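PDB 6BG8: Ig domain protein, group 2 domain protein from Shewanella frigidimarina, which adsorbs the bacterium onto ice and inhibits ice crystal growth, an activity of the full-length adhesin, of which this chain is the C-terminal ice-binding (DUF3494) domain. Local coordinates for residues A82-V85 with A86-Q90; G176-A179 with K180-Y183. All blocks are in the same frame, centred on the assembly; numbering follows the deposited sequence.

Both contacts are local and lie in one ice-binding-like domain, a beta-solenoid with a long helix packed along it. Contact 1 comes first in the chain. It forms the start of helix 84-103. Contact 2 follows later, where the loop after strand 171-174 turns into strand 182-186, one of the parallel strands of the solenoid coils. Their centres are 29 Å apart. Their nearest atoms are about 15 Å apart, so the two do not touch. One opens the helix that flanks the solenoid, and the other is a corner of a coil. Both lie away from the ice-binding motif inferred from related proteins; they are local packing in the helix and in a coil corner.

Contact 1: A82-V85 with A86-Q90; sequences ASMV and AFINQ
The N-cap of helix 84-103, the long helix beside the beta-solenoid, is formed by S83 with A86. S83 OG accepts from A86 N at 3.1 Å. A chi1 of 65° sets the hydroxyl within reach of this N-H. The hydroxyl thus takes one of the N-H groups that have no carbonyl earlier in the helix. S83 OG also lies 3.5 Å from A86 CB. The helical bonding begins at the same residue, since F87 N donates to S83 O. The next two steps follow from I88 N to M84 O and from N89 N to V85 O.

M84 and F87 lie side by side and both are buried. CG of M84 is anti to the backbone N (chi1 -168°), and the chain then bends, which brings SD alongside the F87 ring. This is a Met-aromatic contact with an oblique approach. M84 SD is 3.9 Å from F87 CD2. The sulfur stands 66° off the normal of the F87 ring. Y66, on strand 65-66 of the solenoid, meets the F87 ring edge-to-face, and P78 and R13 also touch F87. Through this ring the first turn packs on strand 65-66 and on the nearby loops. I88 is buried too, and I88 CG1 packs against the carbonyl oxygen M84 O at 3.3 Å.

On the solvent side, V85 and N89 lie side by side. V85 O lies against the face of the N89 amide, 3.1 Å from N89 CG, and accepts the backbone N-H of N89. N89 OD1 is held by R92 NH1, further along the helix. At the other end of the same amide, N89 ND2 rests against the methyl V85 CG1 at 3.7 Å.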
loop_
_atom_site.group_PDB
_atom_site.type_symbol
_atom_site.label_atom_id
_atom_site.label_comp_id
_atom_site.label_asym_id
_atom_site.label_seq_id
_atom_site.Cartn_x
_atom_site.Cartn_y
_atom_site.Cartn_z
ATOM N N ALA A 82 -22.128 9.153 8.995
ATOM C CA ALA A 82 -23.456 9.650 8.665
ATOM C C ALA A 82 -23.712 9.696 7.170
ATOM O O ALA A 82 -24.874 9.691 6.751
ATOM C CB ALA A 82 -23.645 11.048 9.258
ATOM N N SER A 83 -22.658 9.744 6.365
ATOM C CA SER A 83 -22.779 9.881 4.923
ATOM C C SER A 83 -21.522 9.315 4.294
ATOM O O SER A 83 -20.488 9.161 4.954
ATOM C CB SER A 83 -22.957 11.340 4.510
ATOM O OG SER A 83 -21.784 12.071 4.845
ATOM N N MET A 84 -21.624 8.994 3.004
ATOM C CA MET A 84 -20.443 8.533 2.291
ATOM C C MET A 84 -19.391 9.632 2.216
ATOM O O MET A 84 -18.193 9.358 2.311
ATOM C CB MET A 84 -20.830 8.045 0.899
ATOM C CG MET A 84 -19.725 7.283 0.209
ATOM S SD MET A 84 -19.407 5.686 0.989
ATOM C CE MET A 84 -20.774 4.696 0.366
ATOM N N VAL A 85 -19.823 10.886 2.050
ATOM C CA VAL A 85 -18.884 12.008 2.045
ATOM C C VAL A 85 -18.086 12.051 3.346
ATOM O O VAL A 85 -16.864 12.248 3.336
ATOM C CB VAL A 85 -19.640 13.329 1.802
ATOM C CG1 VAL A 85 -18.741 14.523 2.090
ATOM C CG2 VAL A 85 -20.159 13.384 0.375
ATOM N N ALA A 86 -18.755 11.858 4.485
ATOM C CA ALA A 86 -18.039 11.894 5.758
ATOM C C ALA A 86 -17.045 10.745 5.864
ATOM O O ALA A 86 -15.954 10.909 6.424
ATOM C CB ALA A 86 -19.025 11.856 6.922
ATOM N N PHE A 87 -17.405 9.572 5.339
ATOM C CA PHE A 87 -16.481 8.436 5.362
ATOM C C PHE A 87 -15.251 8.723 4.513
ATOM O O PHE A 87 -14.118 8.441 4.928
ATOM C CB PHE A 87 -17.197 7.178 4.869
ATOM C CG PHE A 87 -16.274 6.045 4.490
ATOM C CD1 PHE A 87 -15.530 5.383 5.455
ATOM C CD2 PHE A 87 -16.159 5.640 3.164
ATOM C CE1 PHE A 87 -14.685 4.339 5.108
ATOM C CE2 PHE A 87 -15.320 4.591 2.809
ATOM C CZ PHE A 87 -14.576 3.943 3.788
ATOM N N ILE A 88 -15.460 9.289 3.322
ATOM C CA ILE A 88 -14.342 9.666 2.464
ATOM C C ILE A 88 -13.504 10.756 3.130
ATOM O O ILE A 88 -12.272 10.764 3.024
ATOM C CB ILE A 88 -14.866 10.115 1.086
ATOM C CG1 ILE A 88 -15.557 8.956 0.329
ATOM C CG2 ILE A 88 -13.745 10.784 0.274
ATOM C CD1 ILE A 88 -14.626 7.846 -0.120
ATOM N N ASN A 89 -14.157 11.692 3.824
ATOM C CA ASN A 89 -13.426 12.777 4.471
ATOM C C ASN A 89 -12.452 12.247 5.512
ATOM O O ASN A 89 -11.289 12.669 5.566
ATOM C CB ASN A 89 -14.398 13.752 5.122
ATOM C CG ASN A 89 -15.064 14.636 4.117
ATOM O OD1 ASN A 89 -14.632 14.711 2.963
ATOM N ND2 ASN A 89 -16.123 15.312 4.539
ATOM N N GLN A 90 -12.922 11.343 6.375
ATOM C CA GLN A 90 -12.042 10.790 7.394
ATOM C C GLN A 90 -10.947 9.948 6.765
ATOM O O GLN A 90 -9.801 9.971 7.227
ATOM C CB GLN A 90 -12.831 9.970 8.415
ATOM C CG GLN A 90 -12.039 9.710 9.689
ATOM C CD GLN A 90 -11.680 11.008 10.397
ATOM O OE1 GLN A 90 -12.560 11.775 10.795
ATOM N NE2 GLN A 90 -10.388 11.264 10.546
#

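Contact 2: G176-A179 with K180-Y183; sequences GAQA and KNIY
The flat groups are the side-chain amides of Q178 and N181, which meet nearly at right angles, with planes 79° apart. One face of the Q178 amide takes both neighbours. K180 CE lies over it, on the side of the two polar atoms and almost equally far from both, 3.8 Å from Q178 OE1. N181 ND2 comes in over the same face nearer the nitrogen, 3.9 Å from Q178 NE2. These two nitrogens are only packed together. Each has its own acceptor: Q178 NE2 donates to the carbonyl oxygen of P150, and N181 ND2 donates to water 1 at 3.0 Å. The same water accepts from Q178 N at 2.8 Å, so it ties the N181 side chain to the backbone of the loop.

With chi1 at 73°, K180 CG comes beside Q178 CB, and the extended chain keeps alongside Q178. K180 NZ makes a weak hydrogen bond to the carbonyl oxygen of L239, which probably belongs to the C-terminal tag.

The backbone here makes a short 3-10 turn. N181 N donates to Q178 O at 3.0 Å, and I182 N donates to A179 O at 3.2 Å. Both donors come from above the carbonyl plane. I182 CG1 packs on Q178 O at 3.4 Å, and the I182 side chain makes an apolar contact with F154 on strand 154-158. Strand 182-186 then runs parallel between strands 154-158 and 197-204.

The two backbone bonds thus close the turn, while the water satisfies Q178 N and links it to N181 ND2.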
loop_
_atom_site.group_PDB
_atom_site.type_symbol
_atom_site.label_atom_id
_atom_site.label_comp_id
_atom_site.label_asym_id
_atom_site.label_seq_id
_atom_site.Cartn_x
_atom_site.Cartn_y
_atom_site.Cartn_z
ATOM N N GLY A 176 9.914 -13.708 12.079
ATOM C CA GLY A 176 8.891 -12.885 12.683
ATOM C C GLY A 176 8.466 -11.687 11.859
ATOM O O GLY A 176 7.434 -11.080 12.164
ATOM N N ALA A 177 9.236 -11.318 10.838
ATOM C CA ALA A 177 8.854 -10.180 10.015
ATOM C C ALA A 177 7.508 -10.445 9.352
ATOM O O ALA A 177 7.273 -11.528 8.806
ATOM C CB ALA A 177 9.926 -9.895 8.963
ATOM N N GLN A 178 6.620 -9.453 9.408
ATOM C CA GLN A 178 5.275 -9.587 8.860
ATOM C C GLN A 178 4.954 -8.417 7.946
ATOM O O GLN A 178 5.349 -7.281 8.221
ATOM C CB GLN A 178 4.232 -9.650 9.962
ATOM C CG GLN A 178 4.425 -10.758 10.955
ATOM C CD GLN A 178 3.302 -10.772 11.950
ATOM O OE1 GLN A 178 2.173 -11.117 11.606
ATOM N NE2 GLN A 178 3.586 -10.352 13.182
ATOM N N ALA A 179 4.209 -8.705 6.868
ATOM C CA ALA A 179 3.817 -7.656 5.928
ATOM C C ALA A 179 3.118 -6.498 6.622
ATOM O O ALA A 179 3.313 -5.335 6.252
ATOM C CB ALA A 179 2.906 -8.235 4.845
ATOM N N LYS A 180 2.291 -6.792 7.627
ATOM C CA LYS A 180 1.526 -5.729 8.273
ATOM C C LYS A 180 2.414 -4.731 9.011
ATOM O O LYS A 180 1.957 -3.621 9.301
ATOM C CB LYS A 180 0.502 -6.331 9.235
ATOM C CG LYS A 180 1.113 -6.899 10.518
ATOM C CD LYS A 180 0.099 -7.754 11.250
ATOM C CE LYS A 180 0.463 -7.941 12.702
ATOM N NZ LYS A 180 -0.756 -8.181 13.531
ATOM N N ASN A 181 3.673 -5.085 9.283
ATOM C CA ASN A 181 4.599 -4.232 10.019
ATOM C C ASN A 181 5.683 -3.623 9.135
ATOM O O ASN A 181 6.645 -3.052 9.662
ATOM C CB ASN A 181 5.238 -5.022 11.167
ATOM C CG ASN A 181 4.227 -5.430 12.226
ATOM O OD1 ASN A 181 3.241 -4.732 12.457
ATOM N ND2 ASN A 181 4.468 -6.561 12.874
ATOM N N ILE A 182 5.555 -3.719 7.813
ATOM C CA ILE A 182 6.501 -3.132 6.872
ATOM C C ILE A 182 5.834 -1.949 6.188
ATOM O O ILE A 182 4.672 -2.040 5.777
ATOM C CB ILE A 182 6.964 -4.170 5.834
ATOM C CG1 ILE A 182 7.581 -5.374 6.546
ATOM C CG2 ILE A 182 7.948 -3.541 4.859
ATOM C CD1 ILE A 182 7.593 -6.607 5.668
ATOM N N TYR A 183 6.577 -0.856 6.037
ATOM C CA TYR A 183 6.036 0.397 5.512
ATOM C C TYR A 183 6.992 0.985 4.491
ATOM O O TYR A 183 8.196 1.077 4.742
ATOM C CB TYR A 183 5.795 1.400 6.645
ATOM C CG TYR A 183 4.799 0.900 7.656
ATOM C CD1 TYR A 183 5.206 0.122 8.731
ATOM C CD2 TYR A 183 3.446 1.192 7.531
ATOM C CE1 TYR A 183 4.295 -0.355 9.652
ATOM C CE2 TYR A 183 2.531 0.730 8.446
ATOM C CZ TYR A 183 2.959 -0.047 9.504
ATOM O OH TYR A 183 2.044 -0.517 10.420
HETATM O O HOH W 1 6.966 -7.905 11.755
#